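Local coordinates for Lmo2119 protein (Listeria monocytogenes serovar 1/2a, PDB 5HQH) that is of unknown function, the chain here being one YbbR-like domain, a small, mostly beta-strand piece of a longer protein that carries a signal sequence, at residues 11-16 against 49-54; 55-60 against 76-81; 69-74 against 89-94. All blocks are in the same frame, centred on the assembly; numbering follows the deposited sequence. Where two conformers were deposited one is given.

Contact 1: 11-16 against 49-54; sequences EVIENV and SAKAQQ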
loop_
_atom_site.group_PDB
_atom_site.type_symbol
_atom_site.label_atom_id
_atom_site.label_comp_id
_atom_site.label_asym_id
_atom_site.label_seq_id
_atom_site.Cartn_x
_atom_site.Cartn_y
_atom_site.Cartn_z
ATOM N N GLU A 11 -2.097 13.702 11.118
ATOM C CA GLU A 11 -2.713 14.070 9.848
ATOM C C GLU A 11 -3.332 12.834 9.215
ATOM O O GLU A 11 -2.737 11.766 9.221
ATOM C CB GLU A 11 -1.672 14.642 8.889
ATOM C CG GLU A 11 -1.128 16.012 9.247
ATOM C CD GLU A 11 -2.121 17.135 9.040
ATOM O OE1 GLU A 11 -3.113 16.933 8.325
ATOM O OE2 GLU A 11 -1.879 18.245 9.546
ATOM N N VAL A 12 -4.546 12.988 8.695
ATOM C CA VAL A 12 -5.225 11.948 7.931
ATOM C C VAL A 12 -5.120 12.411 6.480
ATOM O O VAL A 12 -5.582 13.482 6.132
ATOM C CB VAL A 12 -6.696 11.772 8.368
ATOM C CG1 VAL A 12 -7.364 10.716 7.512
ATOM C CG2 VAL A 12 -6.772 11.405 9.844
ATOM N N ILE A 13 -4.468 11.604 5.666
ATOM C CA ILE A 13 -4.184 11.962 4.281
ATOM C C ILE A 13 -5.019 11.056 3.377
ATOM O O ILE A 13 -4.871 9.829 3.419
ATOM C CB ILE A 13 -2.670 11.806 3.999
ATOM C CG1 ILE A 13 -1.868 12.686 4.983
ATOM C CG2 ILE A 13 -2.337 12.165 2.556
ATOM C CD1 ILE A 13 -0.395 12.538 4.856
ATOM N N GLU A 14 -5.849 11.686 2.567
ATOM C CA GLU A 14 -6.738 10.961 1.675
ATOM C C GLU A 14 -6.095 10.756 0.292
ATOM O O GLU A 14 -5.167 11.453 -0.112
ATOM C CB GLU A 14 -8.051 11.719 1.525
ATOM C CG GLU A 14 -8.826 11.781 2.827
ATOM C CD GLU A 14 -10.065 12.635 2.735
ATOM O OE1 GLU A 14 -10.871 12.444 1.812
ATOM O OE2 GLU A 14 -10.243 13.492 3.616
ATOM N N ASN A 15 -6.598 9.750 -0.405
ATOM C CA ASN A 15 -6.251 9.508 -1.798
ATOM C C ASN A 15 -4.788 9.213 -2.039
ATOM O O ASN A 15 -4.204 9.688 -2.997
ATOM C CB ASN A 15 -6.774 10.653 -2.660
ATOM C CG ASN A 15 -8.263 10.869 -2.488
ATOM O OD1 ASN A 15 -9.043 9.916 -2.550
ATOM N ND2 ASN A 15 -8.658 12.092 -2.265
ATOM N N VAL A 16 -4.204 8.441 -1.137
ATOM C CA VAL A 16 -2.806 8.053 -1.251
ATOM C C VAL A 16 -2.725 6.814 -2.174
ATOM O O VAL A 16 -3.427 5.831 -1.948
ATOM C CB VAL A 16 -2.242 7.688 0.114
ATOM C CG1 VAL A 16 -0.861 7.148 -0.028
ATOM C CG2 VAL A 16 -2.253 8.880 1.026
ATOM N N SER A 49 6.302 17.362 7.157
ATOM C CA SER A 49 7.110 17.115 5.975
ATOM C C SER A 49 6.538 15.951 5.192
ATOM O O SER A 49 6.485 15.993 3.973
ATOM C CB SER A 49 8.573 16.849 6.352
ATOM O OG SER A 49 9.332 16.427 5.224
ATOM N N ALA A 50 6.064 14.920 5.898
ATOM C CA ALA A 50 5.506 13.743 5.222
ATOM C C ALA A 50 4.224 14.130 4.496
ATOM O O ALA A 50 3.962 13.658 3.388
ATOM C CB ALA A 50 5.241 12.641 6.228
ATOM N N LYS A 51 3.414 14.971 5.113
ATOM C CA LYS A 51 2.206 15.462 4.438
ATOM C C LYS A 51 2.539 16.314 3.222
ATOM O O LYS A 51 1.947 16.134 2.152
ATOM C CB LYS A 51 1.344 16.251 5.420
ATOM C CG LYS A 51 0.159 16.942 4.773
ATOM C CD LYS A 51 -0.674 17.621 5.827
ATOM C CE LYS A 51 -1.835 18.395 5.232
ATOM N NZ LYS A 51 -2.651 18.986 6.331
ATOM N N ALA A 52 3.517 17.206 3.357
ATOM C CA ALA A 52 3.872 18.108 2.273
ATOM C C ALA A 52 4.458 17.388 1.057
ATOM O O ALA A 52 4.100 17.682 -0.078
ATOM C CB ALA A 52 4.845 19.155 2.772
ATOM N N GLN A 53 5.358 16.442 1.308
ATOM C CA GLN A 53 6.051 15.736 0.226
ATOM C C GLN A 53 5.431 14.403 -0.182
ATOM O O GLN A 53 5.669 13.933 -1.299
ATOM C CB GLN A 53 7.522 15.520 0.599
ATOM C CG GLN A 53 8.441 16.685 0.199
ATOM C CD GLN A 53 8.236 17.955 1.001
ATOM O OE1 GLN A 53 8.529 18.010 2.199
ATOM N NE2 GLN A 53 7.767 18.994 0.339
ATOM N N GLN A 54 4.647 13.800 0.717
ATOM C CA GLN A 54 4.021 12.489 0.498
ATOM C C GLN A 54 5.005 11.500 -0.111
ATOM O O GLN A 54 4.720 10.797 -1.081
ATOM C CB GLN A 54 2.727 12.600 -0.310
ATOM C CG GLN A 54 1.771 11.469 -0.010
ATOM C CD GLN A 54 0.545 11.507 -0.837
ATOM O OE1 GLN A 54 0.372 10.649 -1.719
ATOM N NE2 GLN A 54 -0.320 12.509 -0.594
HETATM O O HOH W 1 -1.106 20.981 7.840
HETATM O O HOH W 2 -3.169 12.779 -1.342
HETATM O O HOH W 3 -1.958 11.378 -3.636
#
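K51 NZ meets E11 OE1 at 2.9 Å in a salt bridge, coming in from above the carboxylate, 55° out of its plane. K51 NZ also donates to a water at 2.9 Å, which gives a weak bond to E11 OE2; OE2 also accepts from Q48 NE2. K51 reaches this far because every torsion beyond its CA is close to 180° (chi1 173°), while the chain of E11 bends at CG and crosses it at nearly a right angle. Between that charged pair and Q54, I13 pushes CD1 against the helix backbone, 3.9 Å from K51 CA. This is helix 44-53 lying against one face of strand 9-21, close to the G1 beta bulge in which N15 and V16 both face V36. Q54, the residue with positive phi just after the helix, reaches out to the strand, sliding past I13 in the opposite direction: its NE2 sits 3.8 Å from I13 CG2 and its OE1 4.1 Å from V16 CG1. Two waters tie this amide to the strand's backbone, one accepting from Q54 NE2 and donating to E14 O at 2.7 Å, the other donating both to Q54 OE1 and to N15 O.

Contact 2: 55-60 against 76-81; sequences DFTVYA and VKDVSD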
loop_
_atom_site.group_PDB
_atom_site.type_symbol
_atom_site.label_atom_id
_atom_site.label_comp_id
_atom_site.label_asym_id
_atom_site.label_seq_id
_atom_site.Cartn_x
_atom_site.Cartn_y
_atom_site.Cartn_z
ATOM N N ASP A 55 6.178 11.479 0.465
ATOM C CA ASP A 55 7.269 10.658 -0.055
ATOM C C ASP A 55 7.333 9.252 0.543
ATOM O O ASP A 55 8.232 8.459 0.205
ATOM C CB ASP A 55 8.621 11.400 -0.012
ATOM C CG ASP A 55 9.010 11.897 1.352
ATOM O OD1 ASP A 55 8.179 12.000 2.280
ATOM O OD2 ASP A 55 10.179 12.265 1.501
ATOM N N PHE A 56 6.384 8.934 1.414
ATOM C CA PHE A 56 6.224 7.548 1.896
ATOM C C PHE A 56 5.487 6.783 0.813
ATOM O O PHE A 56 4.868 7.375 -0.083
ATOM C CB PHE A 56 5.474 7.491 3.202
ATOM C CG PHE A 56 4.145 8.216 3.184
ATOM C CD1 PHE A 56 2.992 7.548 2.801
ATOM C CD2 PHE A 56 4.034 9.567 3.536
ATOM C CE1 PHE A 56 1.784 8.216 2.739
ATOM C CE2 PHE A 56 2.836 10.228 3.472
ATOM C CZ PHE A 56 1.687 9.536 3.092
ATOM N N THR A 57 5.564 5.461 0.892
ATOM C CA THR A 57 5.011 4.573 -0.134
ATOM C C THR A 57 4.165 3.508 0.490
ATOM O O THR A 57 4.666 2.748 1.302
ATOM C CB THR A 57 6.159 3.879 -0.881
ATOM O OG1 THR A 57 7.026 4.886 -1.457
ATOM C CG2 THR A 57 5.640 2.941 -1.938
ATOM N N VAL A 58 2.867 3.461 0.135
ATOM C CA VAL A 58 1.965 2.402 0.570
ATOM C C VAL A 58 1.994 1.333 -0.513
ATOM O O VAL A 58 1.938 1.661 -1.695
ATOM C CB VAL A 58 0.521 2.902 0.736
ATOM C CG1 VAL A 58 -0.385 1.767 1.195
ATOM C CG2 VAL A 58 0.473 4.053 1.724
ATOM N N TYR A 59 2.142 0.079 -0.099
ATOM C CA TYR A 59 2.260 -0.997 -1.060
ATOM C C TYR A 59 1.636 -2.306 -0.615
ATOM O O TYR A 59 1.549 -2.617 0.572
ATOM C CB TYR A 59 3.724 -1.234 -1.419
ATOM C CG TYR A 59 4.648 -1.705 -0.295
ATOM C CD1 TYR A 59 5.157 -0.797 0.619
ATOM C CD2 TYR A 59 5.089 -3.030 -0.207
ATOM C CE1 TYR A 59 6.014 -1.192 1.614
ATOM C CE2 TYR A 59 5.971 -3.421 0.798
ATOM C CZ TYR A 59 6.447 -2.488 1.687
ATOM O OH TYR A 59 7.353 -2.887 2.657
ATOM N N ALA A 60 1.246 -3.081 -1.629
ATOM C CA ALA A 60 0.819 -4.470 -1.486
ATOM C C ALA A 60 1.945 -5.294 -2.111
ATOM O O ALA A 60 2.196 -5.204 -3.311
ATOM C CB ALA A 60 -0.518 -4.743 -2.194
ATOM N N VAL A 76 3.844 0.100 4.570
ATOM C CA VAL A 76 4.338 1.455 4.329
ATOM C C VAL A 76 5.853 1.456 4.464
ATOM O O VAL A 76 6.430 0.895 5.417
ATOM C CB VAL A 76 3.739 2.502 5.269
ATOM C CG1 VAL A 76 4.185 3.907 4.853
ATOM C CG2 VAL A 76 2.226 2.385 5.330
ATOM N N LYS A 77 6.528 2.051 3.483
ATOM C CA LYS A 77 7.983 2.195 3.502
ATOM C C LYS A 77 8.342 3.617 3.098
ATOM O O LYS A 77 7.478 4.433 2.801
ATOM C CB LYS A 77 8.680 1.144 2.628
ATOM C CG LYS A 77 8.460 1.291 1.127
ATOM C CD LYS A 77 9.077 0.118 0.370
ATOM C CE LYS A 77 9.130 0.336 -1.143
ATOM N NZ LYS A 77 10.202 1.307 -1.556
ATOM N N ASP A 78 9.622 3.900 3.127
ATOM C CA ASP A 78 10.146 5.237 2.792
ATOM C C ASP A 78 9.538 6.299 3.737
ATOM O O ASP A 78 9.192 7.408 3.329
ATOM C CB ASP A 78 9.915 5.607 1.321
ATOM C CG ASP A 78 10.340 4.510 0.355
ATOM O OD1 ASP A 78 11.421 3.959 0.559
ATOM O OD2 ASP A 78 9.572 4.193 -0.568
ATOM N N VAL A 79 9.407 5.930 5.007
ATOM C CA VAL A 79 8.708 6.754 5.996
ATOM C C VAL A 79 9.580 6.855 7.232
ATOM O O VAL A 79 10.245 5.908 7.600
ATOM C CB VAL A 79 7.321 6.115 6.311
ATOM C CG1 VAL A 79 7.453 4.745 6.983
ATOM C CG2 VAL A 79 6.450 7.052 7.134
ATOM N N SER A 80 9.609 8.041 7.854
ATOM C CA SER A 80 10.411 8.258 9.048
ATOM C C SER A 80 10.107 7.244 10.138
ATOM O O SER A 80 8.959 6.922 10.407
ATOM C CB SER A 80 10.133 9.638 9.621
ATOM O OG SER A 80 10.780 9.814 10.879
ATOM N N ASP A 81 11.153 6.813 10.828
ATOM C CA ASP A 81 10.993 5.887 11.940
ATOM C C ASP A 81 10.345 6.527 13.178
ATOM O O ASP A 81 10.025 5.809 14.119
ATOM C CB ASP A 81 12.320 5.189 12.309
ATOM C CG ASP A 81 13.229 6.020 13.116
ATOM O OD1 ASP A 81 13.264 7.263 12.955
ATOM O OD2 ASP A 81 13.964 5.390 13.930
HETATM O O HOH W 4 7.900 9.893 4.173
HETATM O O HOH W 5 11.087 9.163 2.129
#
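T57 and K77 form an antiparallel hydrogen-bonded pair, T57 N to K77 O at 2.9 Å and K77 N to T57 O at 3.0 Å; V58 and V76 follow as a non-hydrogen-bonded pair. This is the open end of the hairpin made by strands 57-61 and 68-77, where the chains part into loops. On the T57 and K77 side, the hydroxyl T57 OG1 donates at 2.8 Å to D78 OD2, which accepts through its anti lone pair. In the conformer described, K77 NZ reaches the same oxygen on its syn side, at 3.1 Å, in a salt bridge between residues adjacent in sequence. That lysine gets there by a bend at its far end, chi4 75°, and its CG and CD pass beside the Y59 ring at its CE1 side, K77 CG 3.5 Å from Y59 CE1, the two side chains crossing at about a right angle. Y59 also meets the ring of Y21. On the other side of the sheet V76 CG2 packs on V58 CG2, and V76 CG1 on F56 CB; V79 CB comes within 3.9 Å of F56 CB. Beyond the last backbone pair, two waters take over: both donate to D78 O, and one of them also donates to D55 OD1 at 2.8 Å. These waters probably ease the approach of D55 O and D78 O, two acceptors that do not bond each other. The T57 hydroxyl and, in this conformer, the K77 ammonium would probably stabilise the negative charge of D78 and fix its rotation where the hairpin strands diverge.

Contact 3: 69-74 against 89-94; sequences TQEVKL and PATVNV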
loop_
_atom_site.group_PDB
_atom_site.type_symbol
_atom_site.label_atom_id
_atom_site.label_comp_id
_atom_site.label_asym_id
_atom_site.label_seq_id
_atom_site.Cartn_x
_atom_site.Cartn_y
_atom_site.Cartn_z
ATOM N N THR A 69 -7.080 -16.314 -5.694
ATOM C CA THR A 69 -7.641 -15.275 -4.813
ATOM C C THR A 69 -7.043 -15.347 -3.410
ATOM O O THR A 69 -6.708 -16.424 -2.903
ATOM C CB THR A 69 -9.162 -15.418 -4.788
ATOM O OG1 THR A 69 -9.539 -16.808 -4.620
ATOM C CG2 THR A 69 -9.753 -14.942 -6.106
ATOM N N GLN A 70 -6.894 -14.192 -2.767
ATOM C CA GLN A 70 -6.306 -14.108 -1.425
ATOM C C GLN A 70 -6.537 -12.719 -0.862
ATOM O O GLN A 70 -7.243 -11.915 -1.479
ATOM C CB GLN A 70 -4.836 -14.461 -1.485
ATOM C CG GLN A 70 -4.056 -13.627 -2.482
ATOM C CD GLN A 70 -2.882 -14.388 -3.004
ATOM O OE1 GLN A 70 -1.844 -14.431 -2.359
ATOM N NE2 GLN A 70 -3.045 -15.008 -4.188
ATOM N N GLU A 71 -5.956 -12.457 0.307
ATOM C CA GLU A 71 -5.991 -11.150 0.963
ATOM C C GLU A 71 -4.572 -10.734 1.290
ATOM O O GLU A 71 -3.700 -11.579 1.493
ATOM C CB GLU A 71 -6.798 -11.207 2.225
ATOM C CG GLU A 71 -8.277 -11.378 1.953
ATOM C CD GLU A 71 -8.995 -11.841 3.171
ATOM O OE1 GLU A 71 -8.972 -11.067 4.177
ATOM O OE2 GLU A 71 -9.569 -12.937 3.130
ATOM N N VAL A 72 -4.360 -9.433 1.354
ATOM C CA VAL A 72 -3.014 -8.887 1.602
ATOM C C VAL A 72 -3.075 -7.657 2.484
ATOM O O VAL A 72 -3.905 -6.781 2.283
ATOM C CB VAL A 72 -2.264 -8.579 0.276
ATOM C CG1 VAL A 72 -2.982 -7.529 -0.568
ATOM C CG2 VAL A 72 -0.824 -8.145 0.538
ATOM N N LYS A 73 -2.202 -7.607 3.497
ATOM C CA LYS A 73 -2.106 -6.422 4.350
ATOM C C LYS A 73 -1.198 -5.384 3.665
ATOM O O LYS A 73 -0.112 -5.695 3.204
ATOM C CB LYS A 73 -1.489 -6.767 5.717
ATOM C CG LYS A 73 -1.419 -5.574 6.667
ATOM C CD LYS A 73 -0.897 -5.953 8.035
ATOM C CE LYS A 73 -0.597 -4.728 8.867
ATOM N NZ LYS A 73 -1.761 -3.861 9.121
ATOM N N LEU A 74 -1.662 -4.142 3.640
ATOM C CA LEU A 74 -0.903 -3.034 3.065
ATOM C C LEU A 74 0.201 -2.585 3.996
ATOM O O LEU A 74 0.049 -2.529 5.200
ATOM C CB LEU A 74 -1.857 -1.879 2.729
ATOM C CG LEU A 74 -2.955 -2.234 1.706
ATOM C CD1 LEU A 74 -3.744 -0.993 1.395
ATOM C CD2 LEU A 74 -2.380 -2.863 0.437
ATOM N N PRO A 89 -8.230 1.075 3.781
ATOM C CA PRO A 89 -8.289 -0.199 4.489
ATOM C C PRO A 89 -6.919 -0.802 4.805
ATOM O O PRO A 89 -5.956 -0.576 4.056
ATOM C CB PRO A 89 -8.976 -1.111 3.455
ATOM C CG PRO A 89 -8.556 -0.555 2.155
ATOM C CD PRO A 89 -8.622 0.929 2.367
ATOM N N ALA A 90 -6.820 -1.532 5.915
ATOM C CA ALA A 90 -5.533 -2.150 6.297
ATOM C C ALA A 90 -5.201 -3.378 5.484
ATOM O O ALA A 90 -4.045 -3.632 5.216
ATOM C CB ALA A 90 -5.536 -2.511 7.766
ATOM N N THR A 91 -6.223 -4.106 5.063
ATOM C CA THR A 91 -6.039 -5.321 4.318
ATOM C C THR A 91 -7.028 -5.261 3.179
ATOM O O THR A 91 -8.085 -4.642 3.327
ATOM C CB THR A 91 -6.269 -6.548 5.242
ATOM O OG1 THR A 91 -5.467 -6.437 6.424
ATOM C CG2 THR A 91 -5.933 -7.848 4.564
ATOM N N VAL A 92 -6.686 -5.907 2.071
ATOM C CA VAL A 92 -7.526 -5.936 0.846
ATOM C C VAL A 92 -7.551 -7.286 0.182
ATOM O O VAL A 92 -6.618 -8.068 0.348
ATOM C CB VAL A 92 -7.015 -4.855 -0.163
ATOM C CG1 VAL A 92 -7.033 -3.487 0.495
ATOM C CG2 VAL A 92 -5.630 -5.156 -0.662
ATOM N N ASN A 93 -8.647 -7.556 -0.550
ATOM C CA ASN A 93 -8.791 -8.779 -1.358
ATOM C C ASN A 93 -8.099 -8.584 -2.687
ATOM O O ASN A 93 -8.212 -7.534 -3.295
ATOM C CB ASN A 93 -10.269 -9.165 -1.616
ATOM C CG ASN A 93 -10.915 -9.824 -0.431
ATOM O OD1 ASN A 93 -11.055 -11.060 -0.375
ATOM N ND2 ASN A 93 -11.290 -9.039 0.517
ATOM N N VAL A 94 -7.420 -9.627 -3.131
ATOM C CA VAL A 94 -6.729 -9.591 -4.396
ATOM C C VAL A 94 -7.022 -10.845 -5.149
ATOM O O VAL A 94 -7.342 -11.911 -4.611
ATOM C CB VAL A 94 -5.208 -9.445 -4.256
ATOM C CG1 VAL A 94 -4.923 -8.221 -3.431
ATOM C CG2 VAL A 94 -4.577 -10.662 -3.626
HETATM O O HOH W 6 -11.629 -13.574 1.129
HETATM O O HOH W 7 -2.155 -2.088 6.661
#
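The beta hairpin of strands 68-77 and 84-98 brings 69-74 and 89-94 together, antiparallel; the axes of 69-73 and 91-94 come within 4.5 Å, with 156° between their directions. Paired hydrogen bonds join Q70 to V94 and V72 to V92. V94 N reaches Q70 O at 2.8 Å, and L74 N continues the series to A90 O at 2.9 Å. On the face of V72 and V92 the contact is apolar: V72 CG1 lies 3.6 Å from V92 CG2 and, in the V94 conformer described, 3.5 Å from V94 CG1. V72 CG1 reaches both because it stands between the backbone N and the carbonyl carbon (chi1 62°). The opposite face is polar. In the N93 conformer described, E71 and N93 lie side by side, carboxylate and amide planes 22° apart, and one water donates to both E71 OE2 and N93 OD1. At the far end a second water accepts from K73 NZ and donates to L74 O and A90 O, bridging the strands where the regular pairing stops. Q70 turns its amide back along its own chain, NE2 donating to S66 O and G68 O. The apolar face looks inward: A60 of strand 57-61 packs on V72 and L74, V36 of strand 35-42 touches L74 and P89, I32 touches V94 and P33 touches V92.

In the fold
All three contacts reach one mixed sheet, but they bind it differently. Contact 1 lays a helix on it through side chains and waters, whereas contacts 2 and 3 are strand pairings carried by backbone bonds. Contacts 2 and 3 share strand 68-77, and lie on opposite sides of the chain's centre, about 17 Å apart between centres. Each is partly buried, with apolar residues inside and charged or polar ones outside. F56 and V58 join contact 1 to contact 2 by packing on I13 and V16; A60 joins contact 2 to contact 3. Contacts 1 and 3 do not touch. A salt bridge spans contact 1; the K77-D78 pair in contact 2 lies within one segment. Water bridges edge all three.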